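Local structure of HTH-type transcriptional repressor PhnF (Mycobacterium smegmatis, 3F8M) at residues M30-P35 with V75-I80. The protein binds DNA as a GntR-family repressor and shuts down the phnDCE operon for phosphate uptake when phosphate is available in the cell. Residues are numbered along the deposited sequence; the frame is centred on the assembly and turned at random.
Sequences MRIGDP and VARPKI
Val75 sets its side chain against the loop 30-35, and its backbone N and O are both bonded to that loop: Gly33 N donates to Val75 O at 2.8 Å, and Val75 N donates to Asp34 O at 3.0 Å. The isopropyl group lies against the peptide oxygen of Arg31, with Val75 CB 3.2 Å from Arg31 O. Its two methyls part there. CG1, anti to the backbone N (chi1 175°), faces Ile32 CA, while CG2 meets Met30: Met30 CB lies 3.8 Å from Val75 CG2, and a bend farther along the chain returns CE to the same methyl. Phe36 adds to the apolar surroundings of Met30 and Val75.

Farther along, Ile32 stretches out from the turn to rest its CD1 over one face of the Arg77 guanidinium, 3.4 Å above the plane and offset toward the rim. The same methyl touches Arg77 CB at 3.6 Å, and the bend at chi3 (-81°) turns the guanidinium back over it, so that both ends of the arginine chain meet Ile32 CD1.

The loop 30-35 is braced from within. Residues Arg31 to Asp34 form a type II turn with Gly33 at its positive-phi position, and Asp34 OD2 accepts a hydrogen bond from Arg31 N, 2.8 Å away, which approaches from above the carboxylate plane. This arrangement ties the loop after helix 15-29 to the end of the wing hairpin, strands 66-69 and 72-75, in the winged helix-turn-helix domain of GntR regulators, where the chain leaves toward the UTRA domain.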
loop_
_atom_site.group_PDB
_atom_site.type_symbol
_atom_site.label_atom_id
_atom_site.label_comp_id
_atom_site.label_asym_id
_atom_site.label_seq_id
_atom_site.Cartn_x
_atom_site.Cartn_y
_atom_site.Cartn_z
ATOM N N MET A 30 1.393 -31.004 -2.683
ATOM C CA MET A 30 1.813 -30.769 -1.309
ATOM C C MET A 30 0.807 -29.894 -0.570
ATOM O O MET A 30 -0.027 -29.237 -1.196
ATOM C CB MET A 30 3.208 -30.129 -1.274
ATOM C CG MET A 30 4.312 -30.996 -1.902
ATOM S SD MET A 30 5.846 -30.127 -2.339
ATOM C CE MET A 30 6.716 -30.051 -0.747
ATOM N N ARG A 31 0.911 -29.896 0.753
ATOM C CA ARG A 31 0.108 -29.042 1.629
ATOM C C ARG A 31 0.908 -27.851 2.082
ATOM O O ARG A 31 2.142 -27.887 2.082
ATOM C CB ARG A 31 -0.304 -29.809 2.884
ATOM C CG ARG A 31 -1.219 -30.973 2.601
ATOM C CD ARG A 31 -1.435 -31.785 3.870
ATOM N NE ARG A 31 -2.071 -33.059 3.574
ATOM C CZ ARG A 31 -2.294 -34.023 4.462
ATOM N NH1 ARG A 31 -1.916 -33.886 5.727
ATOM N NH2 ARG A 31 -2.903 -35.131 4.080
ATOM N N ILE A 32 0.212 -26.803 2.524
ATOM C CA ILE A 32 0.874 -25.665 3.112
ATOM C C ILE A 32 1.737 -26.132 4.313
ATOM O O ILE A 32 1.284 -26.930 5.130
ATOM C CB ILE A 32 -0.195 -24.615 3.522
ATOM C CG1 ILE A 32 -0.851 -24.046 2.245
ATOM C CG2 ILE A 32 0.396 -23.579 4.445
ATOM C CD1 ILE A 32 -2.171 -23.217 2.486
ATOM N N GLY A 33 2.990 -25.696 4.373
ATOM C CA GLY A 33 3.909 -26.154 5.420
ATOM C C GLY A 33 4.808 -27.345 5.047
ATOM O O GLY A 33 5.806 -27.566 5.717
ATOM N N ASP A 34 4.507 -28.048 3.947
ATOM C CA ASP A 34 5.320 -29.226 3.534
ATOM C C ASP A 34 6.731 -28.777 3.081
ATOM O O ASP A 34 6.849 -27.858 2.242
ATOM C CB ASP A 34 4.651 -29.945 2.367
ATOM C CG ASP A 34 3.537 -30.868 2.792
ATOM O OD1 ASP A 34 3.321 -31.048 4.012
ATOM O OD2 ASP A 34 2.917 -31.448 1.884
ATOM N N PRO A 35 7.800 -29.445 3.585
ATOM C CA PRO A 35 9.164 -29.105 3.108
ATOM C C PRO A 35 9.605 -29.812 1.848
ATOM O O PRO A 35 9.346 -31.012 1.706
ATOM C CB PRO A 35 10.059 -29.566 4.266
ATOM C CG PRO A 35 9.314 -30.731 4.885
ATOM C CD PRO A 35 7.822 -30.427 4.700
ATOM N N VAL A 75 6.046 -25.058 1.606
ATOM C CA VAL A 75 4.917 -24.586 0.820
ATOM C C VAL A 75 4.253 -23.454 1.648
ATOM O O VAL A 75 4.123 -23.564 2.878
ATOM C CB VAL A 75 3.951 -25.758 0.518
ATOM C CG1 VAL A 75 2.676 -25.285 -0.195
ATOM C CG2 VAL A 75 4.664 -26.792 -0.368
ATOM N N ALA A 76 3.874 -22.352 0.980
ATOM C CA ALA A 76 3.209 -21.235 1.687
ATOM C C ALA A 76 1.830 -21.040 1.083
ATOM O O ALA A 76 1.544 -21.616 0.043
ATOM C CB ALA A 76 4.032 -19.935 1.554
ATOM N N ARG A 77 0.943 -20.304 1.761
ATOM C CA ARG A 77 -0.288 -19.838 1.110
ATOM C C ARG A 77 0.044 -18.485 0.482
ATOM O O ARG A 77 0.451 -17.559 1.188
ATOM C CB ARG A 77 -1.458 -19.689 2.099
ATOM C CG ARG A 77 -2.795 -19.415 1.385
ATOM C CD ARG A 77 -3.934 -19.175 2.359
ATOM N NE ARG A 77 -4.487 -20.417 2.871
ATOM C CZ ARG A 77 -4.258 -20.856 4.098
ATOM N NH1 ARG A 77 -3.524 -20.131 4.912
ATOM N NH2 ARG A 77 -4.774 -22.002 4.517
ATOM N N PRO A 78 -0.089 -18.379 -0.840
ATOM C CA PRO A 78 0.341 -17.165 -1.469
ATOM C C PRO A 78 -0.635 -16.014 -1.141
ATOM O O PRO A 78 -1.852 -16.239 -1.060
ATOM C CB PRO A 78 0.295 -17.494 -2.967
ATOM C CG PRO A 78 -0.102 -18.876 -3.093
ATOM C CD PRO A 78 -0.614 -19.371 -1.805
ATOM N N LYS A 79 -0.075 -14.840 -0.915
ATOM C CA LYS A 79 -0.875 -13.601 -0.838
ATOM C C LYS A 79 -1.519 -13.341 -2.180
ATOM O O LYS A 79 -0.881 -13.532 -3.231
ATOM C CB LYS A 79 0.034 -12.422 -0.490
ATOM C CG LYS A 79 0.673 -12.530 0.876
ATOM C CD LYS A 79 1.627 -11.386 1.051
ATOM C CE LYS A 79 2.162 -11.314 2.460
ATOM N NZ LYS A 79 3.121 -10.163 2.523
ATOM N N ILE A 80 -2.781 -12.898 -2.161
ATOM C CA ILE A 80 -3.400 -12.362 -3.372
ATOM C C ILE A 80 -2.685 -11.092 -3.760
ATOM O O ILE A 80 -2.458 -10.253 -2.909
ATOM C CB ILE A 80 -4.915 -12.080 -3.198
ATOM C CG1 ILE A 80 -5.672 -13.392 -3.048
ATOM C CG2 ILE A 80 -5.489 -11.423 -4.455
ATOM C CD1 ILE A 80 -6.890 -13.275 -2.169
#